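Local coordinates for thioesterase domain-containing protein (Pyrococcus horikoshii, PDB 1IXL), which adopts a hot-dog fold and may hydrolyse acyl-CoA thioesters, although its own function has not been established, at residues 33-36 with 37-40; 50-53 with 54-58; 59-62 with 63-66; 79-82 with 83-87. One frame throughout, in Å; residues are numbered along the deposited sequence.

Four local contacts follow one another, in the order 1 to 4, along a chain with the hot-dog fold, in which the long helix 48-63 lies against a curved antiparallel sheet. Contact 2 lies on that helix and contact 3 on its last turn and the loop beyond, their centres about 13 Å apart. Contact 1, in the loop leading to the helix, and contact 4, the turn entering strand 86-97, have centres about 9 Å apart and touch; contact 2 touches both. Contact 3 sits at the far end, its centre about 26 Å from that of contact 1, so that contacts 1 and 4 flank one end of the helix and contact 3 closes the other.

Contact 1: residues 33-36 with 37-40; sequences ETID and EMKV
K39 folds back over D36, and its side chain can be followed atom by atom. CB and CG pass the backbone carbonyl, CG coming to 3.0 Å from D36 O because chi1 of 75° sets it between the backbone N and the carbonyl carbon. CD keeps close to the same oxygen, CE moves on to the carboxylate, and a bend at chi4 turns NZ inward, 2.9 Å from D36 OD1 in a salt bridge that meets the carboxylate from above its plane (49° out of it). NZ also donates to D36 O at 3.2 Å, while K39 N reaches that oxygen from the opposite face, likewise at 3.2 Å, so two donors grip one carbonyl. Together with M38 N to I35 O (3.0 Å), the K39 N bond makes two successive i to i+3 links, the mark of the 3-10 turn that interrupts the loop between strand 27-33 and helix 48-63 of this hot-dog fold. The selenomethionine M38 turns to the buried side. Its CG lies 4.1 Å from I35 CG1, and SE passes close to I35 N, a buried donor with no polar partner in the model. The end of M38 lies against T34, though the modelled SE-CE bond is too short for the closeness of CE to be trusted; T34 OG1 is bonded to D85 O. With a glycine in place of I35, M38 CG would probably be left with a gap beside it, and I15 would lose an apolar neighbour. A water sits very close to D36 OD1 and makes only a weak bond to E37 OE1, a loose link between two carboxylates of like charge.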
loop_
_atom_site.group_PDB
_atom_site.type_symbol
_atom_site.label_atom_id
_atom_site.label_comp_id
_atom_site.label_asym_id
_atom_site.label_seq_id
_atom_site.Cartn_x
_atom_site.Cartn_y
_atom_site.Cartn_z
ATOM N N GLU A 33 3.835 3.936 10.896
ATOM C CA GLU A 33 3.646 4.051 12.341
ATOM C C GLU A 33 2.343 4.844 12.446
ATOM O O GLU A 33 2.257 5.972 11.942
ATOM C CB GLU A 33 4.786 4.855 12.983
ATOM C CG GLU A 33 6.070 4.058 13.187
ATOM C CD GLU A 33 5.918 2.977 14.241
ATOM O OE1 GLU A 33 6.872 2.179 14.415
ATOM O OE2 GLU A 33 4.847 2.931 14.901
ATOM N N THR A 34 1.319 4.258 13.050
ATOM C CA THR A 34 0.060 4.979 13.167
ATOM C C THR A 34 0.169 6.073 14.224
ATOM O O THR A 34 0.848 5.893 15.244
ATOM C CB THR A 34 -1.100 4.036 13.491
ATOM O OG1 THR A 34 -0.819 3.301 14.687
ATOM C CG2 THR A 34 -1.320 3.074 12.334
ATOM N N ILE A 35 -0.476 7.211 13.959
ATOM C CA ILE A 35 -0.444 8.359 14.864
ATOM C C ILE A 35 -1.818 8.766 15.357
ATOM O O ILE A 35 -2.849 8.347 14.816
ATOM C CB ILE A 35 0.222 9.604 14.216
ATOM C CG1 ILE A 35 -0.482 9.956 12.902
ATOM C CG2 ILE A 35 1.705 9.334 13.992
ATOM C CD1 ILE A 35 0.081 11.215 12.223
ATOM N N ASP A 36 -1.821 9.613 16.379
ATOM C CA ASP A 36 -3.053 10.045 17.014
ATOM C C ASP A 36 -4.105 10.700 16.109
ATOM O O ASP A 36 -5.303 10.554 16.340
ATOM C CB ASP A 36 -2.712 10.960 18.188
ATOM C CG ASP A 36 -3.846 11.074 19.165
ATOM O OD1 ASP A 36 -4.581 12.079 19.121
ATOM O OD2 ASP A 36 -4.013 10.132 19.962
ATOM N N GLU A 37 -3.671 11.410 15.075
ATOM C CA GLU A 37 -4.616 12.066 14.178
ATOM C C GLU A 37 -5.437 11.081 13.349
ATOM O O GLU A 37 -6.482 11.444 12.796
ATOM C CB GLU A 37 -3.880 13.038 13.240
ATOM C CG GLU A 37 -3.247 14.238 13.960
ATOM C CD GLU A 37 -1.852 13.952 14.507
ATOM O OE1 GLU A 37 -1.656 12.957 15.239
ATOM O OE2 GLU A 37 -0.940 14.740 14.191
HETATM N N MSE A 38 -4.963 9.840 13.278
HETATM C CA MSE A 38 -5.607 8.762 12.516
HETATM C C MSE A 38 -6.751 8.087 13.279
HETATM O O MSE A 38 -7.437 7.223 12.730
HETATM C CB MSE A 38 -4.559 7.680 12.163
HETATM C CG MSE A 38 -3.586 8.046 11.064
HETATM SE SE MSE A 38 -2.249 6.811 10.787
HETATM C CE MSE A 38 -3.011 5.464 10.687
ATOM N N LYS A 39 -6.938 8.458 14.543
ATOM C CA LYS A 39 -7.981 7.862 15.366
ATOM C C LYS A 39 -9.396 8.309 15.013
ATOM O O LYS A 39 -9.599 9.375 14.458
ATOM C CB LYS A 39 -7.724 8.161 16.848
ATOM C CG LYS A 39 -8.034 9.586 17.262
ATOM C CD LYS A 39 -7.637 9.835 18.714
ATOM C CE LYS A 39 -7.901 11.277 19.112
ATOM N NZ LYS A 39 -7.308 12.218 18.124
ATOM N N VAL A 40 -10.380 7.481 15.341
ATOM C CA VAL A 40 -11.768 7.836 15.081
ATOM C C VAL A 40 -12.568 7.954 16.381
ATOM O O VAL A 40 -13.685 8.429 16.369
ATOM C CB VAL A 40 -12.467 6.810 14.146
ATOM C CG1 VAL A 40 -11.686 6.691 12.837
ATOM C CG2 VAL A 40 -12.603 5.460 14.828
HETATM O O HOH W 1 -4.086 13.878 17.450
#

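Contact 2: residues 50-53 with 54-58; sequences FTFG and LADYA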
loop_
_atom_site.group_PDB
_atom_site.type_symbol
_atom_site.label_atom_id
_atom_site.label_comp_id
_atom_site.label_asym_id
_atom_site.label_seq_id
_atom_site.Cartn_x
_atom_site.Cartn_y
_atom_site.Cartn_z
ATOM N N PHE A 50 -6.639 4.855 6.565
ATOM C CA PHE A 50 -5.182 4.955 6.592
ATOM C C PHE A 50 -4.514 3.620 6.269
ATOM O O PHE A 50 -3.526 3.566 5.537
ATOM C CB PHE A 50 -4.736 5.514 7.950
ATOM C CG PHE A 50 -5.201 6.929 8.179
ATOM C CD1 PHE A 50 -4.596 7.986 7.504
ATOM C CD2 PHE A 50 -6.299 7.193 8.990
ATOM C CE1 PHE A 50 -5.075 9.279 7.627
ATOM C CE2 PHE A 50 -6.791 8.484 9.122
ATOM C CZ PHE A 50 -6.184 9.534 8.443
ATOM N N THR A 51 -5.083 2.551 6.807
ATOM C CA THR A 51 -4.586 1.210 6.562
ATOM C C THR A 51 -4.706 0.898 5.073
ATOM O O THR A 51 -3.794 0.302 4.459
ATOM C CB THR A 51 -5.402 0.199 7.349
ATOM O OG1 THR A 51 -5.415 0.590 8.721
ATOM C CG2 THR A 51 -4.783 -1.193 7.222
ATOM N N PHE A 52 -5.833 1.298 4.489
ATOM C CA PHE A 52 -6.048 1.096 3.048
ATOM C C PHE A 52 -5.044 1.929 2.249
ATOM O O PHE A 52 -4.486 1.454 1.262
ATOM C CB PHE A 52 -7.471 1.516 2.643
ATOM C CG PHE A 52 -7.730 1.447 1.143
ATOM C CD1 PHE A 52 -8.315 0.323 0.572
ATOM C CD2 PHE A 52 -7.377 2.504 0.315
ATOM C CE1 PHE A 52 -8.546 0.255 -0.821
ATOM C CE2 PHE A 52 -7.595 2.457 -1.083
ATOM C CZ PHE A 52 -8.183 1.324 -1.649
ATOM N N GLY A 53 -4.820 3.174 2.681
ATOM C CA GLY A 53 -3.896 4.040 1.975
ATOM C C GLY A 53 -2.523 3.404 1.960
ATOM O O GLY A 53 -1.836 3.408 0.944
ATOM N N LEU A 54 -2.102 2.872 3.106
ATOM C CA LEU A 54 -0.800 2.204 3.155
ATOM C C LEU A 54 -0.768 1.028 2.177
ATOM O O LEU A 54 0.194 0.870 1.405
ATOM C CB LEU A 54 -0.494 1.709 4.578
ATOM C CG LEU A 54 0.590 0.625 4.729
ATOM C CD1 LEU A 54 1.952 1.167 4.315
ATOM C CD2 LEU A 54 0.646 0.158 6.180
ATOM N N ALA A 55 -1.795 0.189 2.196
ATOM C CA ALA A 55 -1.804 -0.954 1.270
ATOM C C ALA A 55 -1.798 -0.513 -0.206
ATOM O O ALA A 55 -1.115 -1.107 -1.045
ATOM C CB ALA A 55 -3.017 -1.851 1.543
ATOM N N ASP A 56 -2.575 0.524 -0.507
ATOM C CA ASP A 56 -2.693 1.100 -1.866
ATOM C C ASP A 56 -1.291 1.531 -2.353
ATOM O O ASP A 56 -0.868 1.209 -3.465
ATOM C CB ASP A 56 -3.651 2.315 -1.782
ATOM C CG ASP A 56 -3.822 3.071 -3.109
ATOM O OD1 ASP A 56 -3.069 2.818 -4.082
ATOM O OD2 ASP A 56 -4.728 3.950 -3.154
ATOM N N TYR A 57 -0.577 2.261 -1.504
ATOM C CA TYR A 57 0.761 2.735 -1.832
ATOM C C TYR A 57 1.723 1.569 -2.074
ATOM O O TYR A 57 2.524 1.623 -3.002
ATOM C CB TYR A 57 1.261 3.677 -0.702
ATOM C CG TYR A 57 2.660 4.300 -0.849
ATOM C CD1 TYR A 57 3.151 4.726 -2.096
ATOM C CD2 TYR A 57 3.433 4.580 0.287
ATOM C CE1 TYR A 57 4.358 5.416 -2.197
ATOM C CE2 TYR A 57 4.638 5.277 0.203
ATOM C CZ TYR A 57 5.094 5.701 -1.046
ATOM O OH TYR A 57 6.239 6.463 -1.135
ATOM N N ALA A 58 1.647 0.511 -1.260
ATOM C CA ALA A 58 2.532 -0.628 -1.456
ATOM C C ALA A 58 2.286 -1.258 -2.836
ATOM O O ALA A 58 3.227 -1.664 -3.550
ATOM C CB ALA A 58 2.311 -1.681 -0.334
#
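F50, T51, F52 and G53 each offer a backbone carbonyl to the N-H four residues on, giving regular alpha-helical bonds to L54, A55, D56 and Y57, the shortest of them 2.8 Å from D56 N to F52 O. The F52 to D56 step also carries a meeting of side chains one turn apart. In both, CG lies opposite the backbone N (chi1 175° for F52 and 177° for D56), and F52 CE2 comes to 3.8 Å from D56 OD2. Carboxylate and ring planes stand 75° apart, and the oxygen approaches the ring obliquely. Beneath this pair D56 CB rests 3.3 Å from F52 O. This is the central helix of the hot-dog fold, and its faces have different neighbours: F52 and D56 both lean on L70 of strand 68-77, whereas L54 packs on strands 27-33 and 86-97. L54 CB itself sits 3.6 Å from T51 O. Y57 shares V30 of strand 27-33 with L54, but its ring runs on to the loop residues H9, T12 and V17; its CB starts 3.5 Å from G53 O, and its hydroxyl is hydrogen-bonded to R14 and Q6.

Contact 3: residues 59-62 with 63-66; sequences AMLA and VNEP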
loop_
_atom_site.group_PDB
_atom_site.type_symbol
_atom_site.label_atom_id
_atom_site.label_comp_id
_atom_site.label_asym_id
_atom_site.label_seq_id
_atom_site.Cartn_x
_atom_site.Cartn_y
_atom_site.Cartn_z
ATOM N N ALA A 59 1.016 -1.335 -3.202
ATOM C CA ALA A 59 0.601 -1.894 -4.481
ATOM C C ALA A 59 1.186 -1.074 -5.642
ATOM O O ALA A 59 1.695 -1.642 -6.613
ATOM C CB ALA A 59 -0.941 -1.922 -4.557
HETATM N N MSE A 60 1.136 0.252 -5.530
HETATM C CA MSE A 60 1.691 1.114 -6.560
HETATM C C MSE A 60 3.197 0.849 -6.686
HETATM O O MSE A 60 3.752 0.916 -7.787
HETATM C CB MSE A 60 1.466 2.598 -6.224
HETATM C CG MSE A 60 -0.003 3.053 -6.108
HETATM SE SE MSE A 60 -0.966 2.943 -7.644
HETATM C CE MSE A 60 -1.344 1.373 -7.639
ATOM N N LEU A 61 3.871 0.560 -5.572
ATOM C CA LEU A 61 5.319 0.301 -5.642
ATOM C C LEU A 61 5.655 -1.104 -6.093
ATOM O O LEU A 61 6.768 -1.351 -6.556
ATOM C CB LEU A 61 6.023 0.620 -4.310
ATOM C CG LEU A 61 5.902 2.102 -3.922
ATOM C CD1 LEU A 61 6.751 2.427 -2.691
ATOM C CD2 LEU A 61 6.331 2.963 -5.084
ATOM N N ALA A 62 4.715 -2.033 -5.964
ATOM C CA ALA A 62 4.974 -3.378 -6.443
ATOM C C ALA A 62 5.008 -3.302 -7.981
ATOM O O ALA A 62 5.677 -4.106 -8.631
ATOM C CB ALA A 62 3.898 -4.343 -5.966
ATOM N N VAL A 63 4.297 -2.337 -8.565
ATOM C CA VAL A 63 4.317 -2.185 -10.031
ATOM C C VAL A 63 5.456 -1.237 -10.367
ATOM O O VAL A 63 6.223 -1.474 -11.293
ATOM C CB VAL A 63 2.987 -1.630 -10.561
ATOM C CG1 VAL A 63 3.072 -1.417 -12.087
ATOM C CG2 VAL A 63 1.853 -2.616 -10.211
ATOM N N ASN A 64 5.538 -0.146 -9.614
ATOM C CA ASN A 64 6.613 0.829 -9.735
ATOM C C ASN A 64 6.881 1.340 -11.143
ATOM O O ASN A 64 8.017 1.345 -11.614
ATOM C CB ASN A 64 7.897 0.231 -9.143
ATOM C CG ASN A 64 8.978 1.275 -8.907
ATOM O OD1 ASN A 64 8.684 2.421 -8.568
ATOM N ND2 ASN A 64 10.245 0.877 -9.076
ATOM N N GLU A 65 5.820 1.789 -11.796
ATOM C CA GLU A 65 5.895 2.340 -13.136
ATOM C C GLU A 65 5.407 3.768 -12.923
ATOM O O GLU A 65 4.423 3.976 -12.227
ATOM C CB GLU A 65 4.947 1.565 -14.044
ATOM C CG GLU A 65 5.436 1.432 -15.437
ATOM C CD GLU A 65 6.262 0.185 -15.643
ATOM O OE1 GLU A 65 5.656 -0.897 -15.837
ATOM O OE2 GLU A 65 7.510 0.287 -15.604
ATOM N N PRO A 66 6.080 4.773 -13.510
ATOM C CA PRO A 66 5.679 6.178 -13.339
ATOM C C PRO A 66 4.184 6.515 -13.381
ATOM O O PRO A 66 3.653 7.178 -12.473
ATOM C CB PRO A 66 6.448 6.891 -14.447
ATOM C CG PRO A 66 7.737 6.077 -14.525
ATOM C CD PRO A 66 7.235 4.653 -14.426
#
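M60 and N64 close the C-terminal end of the long hot-dog helix, where N64 N donates to M60 O at 2.8 Å with a fairly straight N-H (159°). N64 is also the residue at which the chain leaves helical geometry: its phi is positive, 51°, the left-handed conformation often found just past a helix end. The tight part of the contact is gathered round this step, where N64 CB is pressed to 3.2 Å from L61 O. The amide, swung anti to the backbone N by chi1 of -166°, packs less closely, its OD1 staying 4.2 Å from L61 CD2. Both ends of that amide are used: OD1 accepts from R7 N and ND2 donates to E5 O, so the N-terminal segment of the chain fixes the rotation of the side chain and is tied to the helix end. L61 and N64 together lie against I23 of strand 19-24.

Matters are looser one residue earlier and from E65 onward. V63 N is shared between two carbonyls, A59 O at 3.3 Å and M60 O at 3.4 Å, and both bonds are weak, as if the helix were already opening. Beyond N64 the chain turns outward: E65 is only partly buried, with long, weak ion pairs to R7 and K101, and P66 is exposed to solvent. V63 itself still faces strands 100-109 and 112-123, touching K101 and V123. Of its two methyls, CG2 lies beside the backbone N and reaches back along the helix to 3.7 Å from A59 O.

Contact 4: residues 79-82 with 83-87; sequences KPVK and VGDKL
K82 and D85 clasp each other twice. K82 N donates to D85 OD2 at 2.8 Å in an almost straight bond (172°) that meets the carboxylate well above its plane, 64° out of it, while D85 N returns to K82 O at 2.9 Å. The second bond closes a type II beta turn through V83 and G84, leading into strand 86-97. At G84 the backbone takes angles at which a CB would jam against the carbonyl oxygen of V83, so a glycine suits the position. V81 CG1 lies 3.7 Å from the charged D85 OD2, and the apolar contact of the first shell is made by the same methyl, which meets L87 CD1 tip to tip at 4.1 Å, one step into the strand. K82 has an unstaggered chi1 of 137°, with its CG 3.2 Å from V83 O.

Further out, R109 of strand 100-109 completes the grip, its NH1 forming a salt bridge with D85 OD2 and a hydrogen bond with P80 O. T34 OG1, bonded chiefly to D85 O, adds weak bonds to G84 N and K82 O, and V81 and L87 both pack on T51 of the long helix of this hot-dog fold. Were D85 replaced by a leucine, K82 N would probably be left without its acceptor and R109 without the charge it pairs with. A single oxygen, OD2, thus takes a backbone N-H and a guanidinium together, surroundings likely to stabilise a negatively charged carboxylate in the turn.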
loop_
_atom_site.group_PDB
_atom_site.type_symbol
_atom_site.label_atom_id
_atom_site.label_comp_id
_atom_site.label_asym_id
_atom_site.label_seq_id
_atom_site.Cartn_x
_atom_site.Cartn_y
_atom_site.Cartn_z
ATOM N N LYS A 79 -8.452 -7.328 11.302
ATOM C CA LYS A 79 -8.228 -6.989 12.725
ATOM C C LYS A 79 -8.189 -5.479 12.891
ATOM O O LYS A 79 -7.646 -4.781 12.036
ATOM C CB LYS A 79 -6.897 -7.539 13.222
ATOM C CG LYS A 79 -6.829 -9.039 13.375
ATOM C CD LYS A 79 -5.459 -9.408 13.931
ATOM C CE LYS A 79 -5.477 -10.767 14.617
ATOM N NZ LYS A 79 -5.861 -11.838 13.663
ATOM N N PRO A 80 -8.755 -4.952 13.998
ATOM C CA PRO A 80 -8.757 -3.509 14.232
ATOM C C PRO A 80 -7.349 -3.000 14.493
ATOM O O PRO A 80 -6.522 -3.706 15.060
ATOM C CB PRO A 80 -9.675 -3.360 15.447
ATOM C CG PRO A 80 -9.354 -4.628 16.250
ATOM C CD PRO A 80 -9.358 -5.675 15.142
ATOM N N VAL A 81 -7.069 -1.774 14.068
ATOM C CA VAL A 81 -5.747 -1.194 14.266
ATOM C C VAL A 81 -5.883 -0.094 15.308
ATOM O O VAL A 81 -6.822 0.702 15.268
ATOM C CB VAL A 81 -5.188 -0.605 12.925
ATOM C CG1 VAL A 81 -3.912 0.195 13.176
ATOM C CG2 VAL A 81 -4.903 -1.734 11.954
ATOM N N LYS A 82 -4.942 -0.057 16.244
ATOM C CA LYS A 82 -4.974 0.927 17.319
ATOM C C LYS A 82 -3.815 1.907 17.197
ATOM O O LYS A 82 -2.730 1.527 16.778
ATOM C CB LYS A 82 -4.938 0.176 18.668
ATOM C CG LYS A 82 -4.026 0.767 19.714
ATOM C CD LYS A 82 -3.929 -0.125 20.958
ATOM C CE LYS A 82 -5.196 -0.071 21.784
ATOM N NZ LYS A 82 -5.474 1.309 22.290
ATOM N N VAL A 83 -4.039 3.174 17.535
ATOM C CA VAL A 83 -2.961 4.167 17.452
ATOM C C VAL A 83 -1.751 3.629 18.195
ATOM O O VAL A 83 -1.886 3.115 19.302
ATOM C CB VAL A 83 -3.356 5.513 18.092
ATOM C CG1 VAL A 83 -2.100 6.355 18.355
ATOM C CG2 VAL A 83 -4.305 6.264 17.172
ATOM N N GLY A 84 -0.576 3.746 17.586
ATOM C CA GLY A 84 0.622 3.216 18.209
ATOM C C GLY A 84 1.071 1.941 17.514
ATOM O O GLY A 84 2.225 1.535 17.649
ATOM N N ASP A 85 0.162 1.290 16.789
ATOM C CA ASP A 85 0.525 0.083 16.052
ATOM C C ASP A 85 1.458 0.500 14.919
ATOM O O ASP A 85 1.319 1.581 14.355
ATOM C CB ASP A 85 -0.711 -0.604 15.423
ATOM C CG ASP A 85 -1.613 -1.279 16.443
ATOM O OD1 ASP A 85 -1.247 -1.358 17.641
ATOM O OD2 ASP A 85 -2.693 -1.751 16.034
ATOM N N LYS A 86 2.421 -0.356 14.610
ATOM C CA LYS A 86 3.339 -0.122 13.512
ATOM C C LYS A 86 2.861 -1.157 12.501
ATOM O O LYS A 86 2.740 -2.350 12.836
ATOM C CB LYS A 86 4.778 -0.438 13.911
ATOM C CG LYS A 86 5.761 -0.338 12.750
ATOM C CD LYS A 86 6.996 -1.182 13.006
ATOM C CE LYS A 86 7.666 -1.577 11.707
ATOM N NZ LYS A 86 7.966 -0.364 10.905
ATOM N N LEU A 87 2.578 -0.711 11.285
ATOM C CA LEU A 87 2.075 -1.605 10.246
ATOM C C LEU A 87 3.042 -1.762 9.085
ATOM O O LEU A 87 3.768 -0.831 8.760
ATOM C CB LEU A 87 0.751 -1.068 9.684
ATOM C CG LEU A 87 -0.363 -0.674 10.670
ATOM C CD1 LEU A 87 -1.572 -0.113 9.880
ATOM C CD2 LEU A 87 -0.790 -1.891 11.503
#